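Local coordinates for putative sugar ABC transporter, substrate-binding protein (Clostridium phytofermentans, PDB 4WZZ) that binds L-rhamnose and probably serves as the sugar-capturing, substrate-binding component of an ABC transporter, at residues A[175-188]-A[211-223]. Residues are numbered along the deposited sequence; the frame is centred on the assembly and turned at random.
Sequences SGGSGDWAVLSAAS and KLNLIGVYYGDDE. With RAM (alpha-L-rhamnopyranose), chain B.
W181 and L214 meet across two neighbouring parallel strands, 179-185 and 212-219, joined through helix 191-203 as a right-handed beta-alpha-beta crossover of the periplasmic binding protein fold; 212-219 is the edge strand of its four-stranded sheet. L214 lays CD1 over one face of the indole, 3.6 Å from the centroid of the six-membered ring and 3° off its normal, a CH-pi contact. The ring reaches this methyl because W181 CG stands between its backbone N and carbonyl carbon (chi1 64°). Helix 160-174 packs on the same tryptophan through M168 and I171. Further along, V183 and V217 lie side by side, CG1 to CG1 4.0 Å. Between these pairs a beta bulge at I215-G216 shifts the register by one: I215 N bonds W181 O, whereas V183 N turns to G216 O. On the sheet face of D180 and N213, N213 ND2 donates to D180 OD1 (3.2 Å) from above the carboxylate plane, the two flat groups turned 64° apart. Just after strand 179-185, S188 CB sits over the centre of the Y219 ring, at the end of 212-219, while A186 O lies at that ring's edge. A186 CB packs 3.4 Å from CG of D222, a residue of the rhamnose pocket. T248 holds D222 OD1; the other oxygen, OD2, accepts a 2.6 Å hydrogen bond from rhamnose O2 and another from a water that accepts the N-H of A187.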
loop_
_atom_site.group_PDB
_atom_site.type_symbol
_atom_site.label_atom_id
_atom_site.label_comp_id
_atom_site.label_asym_id
_atom_site.label_seq_id
_atom_site.Cartn_x
_atom_site.Cartn_y
_atom_site.Cartn_z
ATOM N N SER A 175 -11.546 19.930 -4.436
ATOM C CA SER A 175 -11.814 20.536 -5.731
ATOM C C SER A 175 -12.830 21.653 -5.616
ATOM O O SER A 175 -13.001 22.406 -6.559
ATOM C CB SER A 175 -12.371 19.500 -6.714
ATOM O OG SER A 175 -13.629 19.018 -6.242
ATOM N N GLY A 176 -13.539 21.734 -4.495
ATOM C CA GLY A 176 -14.670 22.644 -4.378
ATOM C C GLY A 176 -15.981 22.087 -4.912
ATOM O O GLY A 176 -16.998 22.784 -4.948
ATOM N N GLY A 177 -15.974 20.826 -5.341
ATOM C CA GLY A 177 -17.194 20.156 -5.736
ATOM C C GLY A 177 -17.316 19.848 -7.219
ATOM O O GLY A 177 -18.262 19.188 -7.632
ATOM N N SER A 178 -16.376 20.343 -8.018
ATOM C CA SER A 178 -16.407 20.147 -9.469
ATOM C C SER A 178 -15.015 20.301 -10.041
ATOM O O SER A 178 -14.129 20.873 -9.412
ATOM C CB SER A 178 -17.300 21.185 -10.132
ATOM O OG SER A 178 -16.780 22.475 -9.909
ATOM N N GLY A 179 -14.837 19.809 -11.250
ATOM C CA GLY A 179 -13.588 20.022 -11.957
ATOM C C GLY A 179 -12.873 18.759 -12.358
ATOM O O GLY A 179 -13.280 17.645 -12.007
ATOM N N ASP A 180 -11.772 18.958 -13.075
ATOM C CA ASP A 180 -10.980 17.861 -13.591
ATOM C C ASP A 180 -9.996 17.380 -12.547
ATOM O O ASP A 180 -9.467 18.167 -11.747
ATOM C CB ASP A 180 -10.198 18.307 -14.814
ATOM C CG ASP A 180 -11.073 18.640 -16.003
ATOM O OD1 ASP A 180 -12.204 18.126 -16.134
ATOM O OD2 ASP A 180 -10.596 19.428 -16.828
ATOM N N TRP A 181 -9.754 16.073 -12.528
ATOM C CA TRP A 181 -8.749 15.521 -11.651
ATOM C C TRP A 181 -8.086 14.346 -12.357
ATOM O O TRP A 181 -8.567 13.860 -13.385
ATOM C CB TRP A 181 -9.340 15.128 -10.297
ATOM C CG TRP A 181 -10.360 14.020 -10.338
ATOM C CD1 TRP A 181 -11.653 14.104 -10.763
ATOM C CD2 TRP A 181 -10.153 12.668 -9.938
ATOM N NE1 TRP A 181 -12.268 12.880 -10.632
ATOM C CE2 TRP A 181 -11.371 11.988 -10.113
ATOM C CE3 TRP A 181 -9.061 11.976 -9.414
ATOM C CZ2 TRP A 181 -11.514 10.630 -9.822
ATOM C CZ3 TRP A 181 -9.213 10.650 -9.094
ATOM C CH2 TRP A 181 -10.431 9.984 -9.310
ATOM N N ALA A 182 -6.934 13.946 -11.841
ATOM C CA ALA A 182 -6.168 12.863 -12.431
ATOM C C ALA A 182 -5.586 11.968 -11.346
ATOM O O ALA A 182 -5.396 12.392 -10.214
ATOM C CB ALA A 182 -5.040 13.413 -13.308
ATOM N N VAL A 183 -5.326 10.715 -11.712
ATOM C CA VAL A 183 -4.621 9.797 -10.832
ATOM C C VAL A 183 -3.173 9.661 -11.271
ATOM O O VAL A 183 -2.884 9.426 -12.449
ATOM C CB VAL A 183 -5.232 8.401 -10.877
ATOM C CG1 VAL A 183 -4.367 7.419 -10.096
ATOM C CG2 VAL A 183 -6.693 8.453 -10.367
ATOM N N LEU A 184 -2.268 9.810 -10.313
ATOM C CA LEU A 184 -0.867 9.464 -10.509
ATOM C C LEU A 184 -0.653 8.207 -9.689
ATOM O O LEU A 184 -0.601 8.250 -8.452
ATOM C CB LEU A 184 0.061 10.573 -10.003
ATOM C CG LEU A 184 1.549 10.235 -10.007
ATOM C CD1 LEU A 184 2.024 9.988 -11.426
ATOM C CD2 LEU A 184 2.371 11.369 -9.357
ATOM N N SER A 185 -0.586 7.085 -10.400
ATOM C CA SER A 185 -0.448 5.783 -9.756
ATOM C C SER A 185 1.022 5.364 -9.668
ATOM O O SER A 185 1.946 6.141 -9.988
ATOM C CB SER A 185 -1.241 4.744 -10.544
ATOM O OG SER A 185 -1.392 3.560 -9.798
ATOM N N ALA A 186 1.230 4.130 -9.226
ATOM C CA ALA A 186 2.555 3.524 -9.181
ATOM C C ALA A 186 2.731 2.659 -10.445
ATOM O O ALA A 186 2.484 3.141 -11.542
ATOM C CB ALA A 186 2.716 2.699 -7.896
ATOM N N ALA A 187 3.158 1.402 -10.318
ATOM C CA ALA A 187 3.248 0.531 -11.491
ATOM C C ALA A 187 1.851 0.229 -12.004
ATOM O O ALA A 187 0.925 0.047 -11.214
ATOM C CB ALA A 187 3.954 -0.761 -11.148
ATOM N N SER A 188 1.707 0.129 -13.324
ATOM C CA SER A 188 0.428 -0.179 -13.944
ATOM C C SER A 188 -0.073 -1.583 -13.607
ATOM O O SER A 188 -1.247 -1.881 -13.779
ATOM C CB SER A 188 0.534 -0.012 -15.463
ATOM O OG SER A 188 1.402 -0.995 -16.021
ATOM N N LYS A 211 -20.128 16.234 -11.005
ATOM C CA LYS A 211 -19.436 17.399 -11.579
ATOM C C LYS A 211 -17.926 17.280 -11.599
ATOM O O LYS A 211 -17.242 18.203 -12.046
ATOM C CB LYS A 211 -19.808 18.668 -10.825
ATOM C CG LYS A 211 -21.279 19.030 -10.920
ATOM C CD LYS A 211 -21.693 19.859 -9.721
ATOM C CE LYS A 211 -21.917 21.304 -10.071
ATOM N NZ LYS A 211 -23.351 21.588 -10.364
ATOM N N LEU A 212 -17.399 16.157 -11.101
ATOM C CA LEU A 212 -15.976 15.849 -11.203
ATOM C C LEU A 212 -15.726 15.116 -12.505
ATOM O O LEU A 212 -16.591 14.390 -12.987
ATOM C CB LEU A 212 -15.552 14.965 -10.028
ATOM C CG LEU A 212 -15.664 15.570 -8.630
ATOM C CD1 LEU A 212 -15.293 14.546 -7.561
ATOM C CD2 LEU A 212 -14.760 16.785 -8.520
ATOM N N ASN A 213 -14.550 15.308 -13.089
ATOM C CA ASN A 213 -14.181 14.588 -14.297
ATOM C C ASN A 213 -12.783 14.007 -14.154
ATOM O O ASN A 213 -11.808 14.743 -14.039
ATOM C CB ASN A 213 -14.253 15.504 -15.503
ATOM C CG ASN A 213 -13.870 14.794 -16.795
ATOM O OD1 ASN A 213 -14.502 13.805 -17.195
ATOM N ND2 ASN A 213 -12.830 15.286 -17.451
ATOM N N LEU A 214 -12.697 12.682 -14.158
ATOM C CA LEU A 214 -11.421 11.982 -14.117
ATOM C C LEU A 214 -10.810 11.980 -15.512
ATOM O O LEU A 214 -11.378 11.395 -16.448
ATOM C CB LEU A 214 -11.617 10.549 -13.620
ATOM C CG LEU A 214 -10.358 9.684 -13.664
ATOM C CD1 LEU A 214 -9.161 10.305 -12.898
ATOM C CD2 LEU A 214 -10.664 8.302 -13.122
ATOM N N ILE A 215 -9.676 12.656 -15.675
ATOM C CA ILE A 215 -9.057 12.767 -16.999
ATOM C C ILE A 215 -8.282 11.530 -17.388
ATOM O O ILE A 215 -8.090 11.273 -18.568
ATOM C CB ILE A 215 -8.168 14.014 -17.140
ATOM C CG1 ILE A 215 -6.894 13.882 -16.327
ATOM C CG2 ILE A 215 -8.942 15.251 -16.748
ATOM C CD1 ILE A 215 -5.987 15.103 -16.448
ATOM N N GLY A 216 -7.836 10.765 -16.403
ATOM C CA GLY A 216 -7.134 9.540 -16.675
ATOM C C GLY A 216 -6.156 9.153 -15.603
ATOM O O GLY A 216 -6.012 9.855 -14.592
ATOM N N VAL A 217 -5.492 8.031 -15.850
ATOM C CA VAL A 217 -4.543 7.439 -14.925
ATOM C C VAL A 217 -3.153 7.455 -15.540
ATOM O O VAL A 217 -2.949 6.967 -16.675
ATOM C CB VAL A 217 -4.910 5.982 -14.582
ATOM C CG1 VAL A 217 -3.903 5.411 -13.576
ATOM C CG2 VAL A 217 -6.335 5.905 -14.047
ATOM N N TYR A 218 -2.208 7.998 -14.780
ATOM C CA TYR A 218 -0.801 8.078 -15.164
ATOM C C TYR A 218 0.031 7.196 -14.243
ATOM O O TYR A 218 -0.336 6.999 -13.095
ATOM C CB TYR A 218 -0.299 9.519 -15.071
ATOM C CG TYR A 218 -0.963 10.475 -16.052
ATOM C CD1 TYR A 218 -2.295 10.844 -15.899
ATOM C CD2 TYR A 218 -0.255 11.011 -17.119
ATOM C CE1 TYR A 218 -2.908 11.723 -16.784
ATOM C CE2 TYR A 218 -0.857 11.886 -18.010
ATOM C CZ TYR A 218 -2.179 12.227 -17.845
ATOM O OH TYR A 218 -2.760 13.100 -18.734
ATOM N N TYR A 219 1.127 6.639 -14.750
ATOM C CA TYR A 219 1.919 5.692 -13.952
ATOM C C TYR A 219 3.344 6.180 -13.677
ATOM O O TYR A 219 4.152 6.398 -14.594
ATOM C CB TYR A 219 1.929 4.331 -14.641
ATOM C CG TYR A 219 0.538 3.850 -14.949
ATOM C CD1 TYR A 219 -0.224 3.235 -13.980
ATOM C CD2 TYR A 219 -0.026 4.040 -16.214
ATOM C CE1 TYR A 219 -1.503 2.791 -14.254
ATOM C CE2 TYR A 219 -1.292 3.607 -16.484
ATOM C CZ TYR A 219 -2.027 2.998 -15.498
ATOM O OH TYR A 219 -3.306 2.551 -15.742
ATOM N N GLY A 220 3.650 6.331 -12.389
ATOM C CA GLY A 220 4.955 6.778 -11.947
ATOM C C GLY A 220 5.854 5.674 -11.432
ATOM O O GLY A 220 6.973 5.940 -11.035
ATOM N N ASP A 221 5.350 4.437 -11.433
ATOM C CA ASP A 221 6.157 3.221 -11.189
ATOM C C ASP A 221 6.799 3.133 -9.813
ATOM O O ASP A 221 7.748 2.363 -9.606
ATOM C CB ASP A 221 7.220 3.076 -12.271
ATOM C CG ASP A 221 6.613 2.827 -13.636
ATOM O OD1 ASP A 221 5.396 2.599 -13.709
ATOM O OD2 ASP A 221 7.334 2.897 -14.637
ATOM N N ASP A 222 6.289 3.905 -8.856
ATOM C CA ASP A 222 6.907 3.962 -7.539
ATOM C C ASP A 222 8.373 4.428 -7.591
ATOM O O ASP A 222 9.212 4.095 -6.732
ATOM C CB ASP A 222 6.752 2.617 -6.800
ATOM C CG ASP A 222 5.533 2.584 -5.913
ATOM O OD1 ASP A 222 5.021 3.679 -5.505
ATOM O OD2 ASP A 222 5.105 1.447 -5.571
ATOM N N GLU A 223 8.659 5.270 -8.579
ATOM C CA GLU A 223 9.983 5.852 -8.753
ATOM C C GLU A 223 9.837 7.356 -8.683
ATOM O O GLU A 223 8.922 7.925 -9.278
ATOM C CB GLU A 223 10.551 5.456 -10.113
ATOM C CG GLU A 223 10.743 3.976 -10.276
ATOM C CD GLU A 223 11.390 3.562 -11.600
ATOM O OE1 GLU A 223 11.879 4.437 -12.368
ATOM O OE2 GLU A 223 11.405 2.332 -11.861
HETATM C C1 RAM B . 3.804 2.877 -2.149
HETATM C C2 RAM B . 3.661 1.411 -2.539
HETATM C C3 RAM B . 2.765 0.635 -1.572
HETATM C C4 RAM B . 1.468 1.389 -1.300
HETATM C C5 RAM B . 1.763 2.830 -0.888
HETATM C C6 RAM B . 0.489 3.638 -0.710
HETATM O O1 RAM B . 4.588 2.963 -1.010
HETATM O O2 RAM B . 3.134 1.410 -3.830
HETATM O O3 RAM B . 2.546 -0.650 -2.148
HETATM O O4 RAM B . 0.737 0.727 -0.283
HETATM O O5 RAM B . 2.553 3.473 -1.852
HETATM O O HOH W 1 -19.674 16.685 -8.066
HETATM O O HOH W 2 4.538 6.300 -8.674
HETATM O O HOH W 3 3.865 -0.187 -7.540
HETATM O O HOH W 4 3.982 0.831 -14.978
HETATM O O HOH W 5 -3.566 -0.913 -15.442
#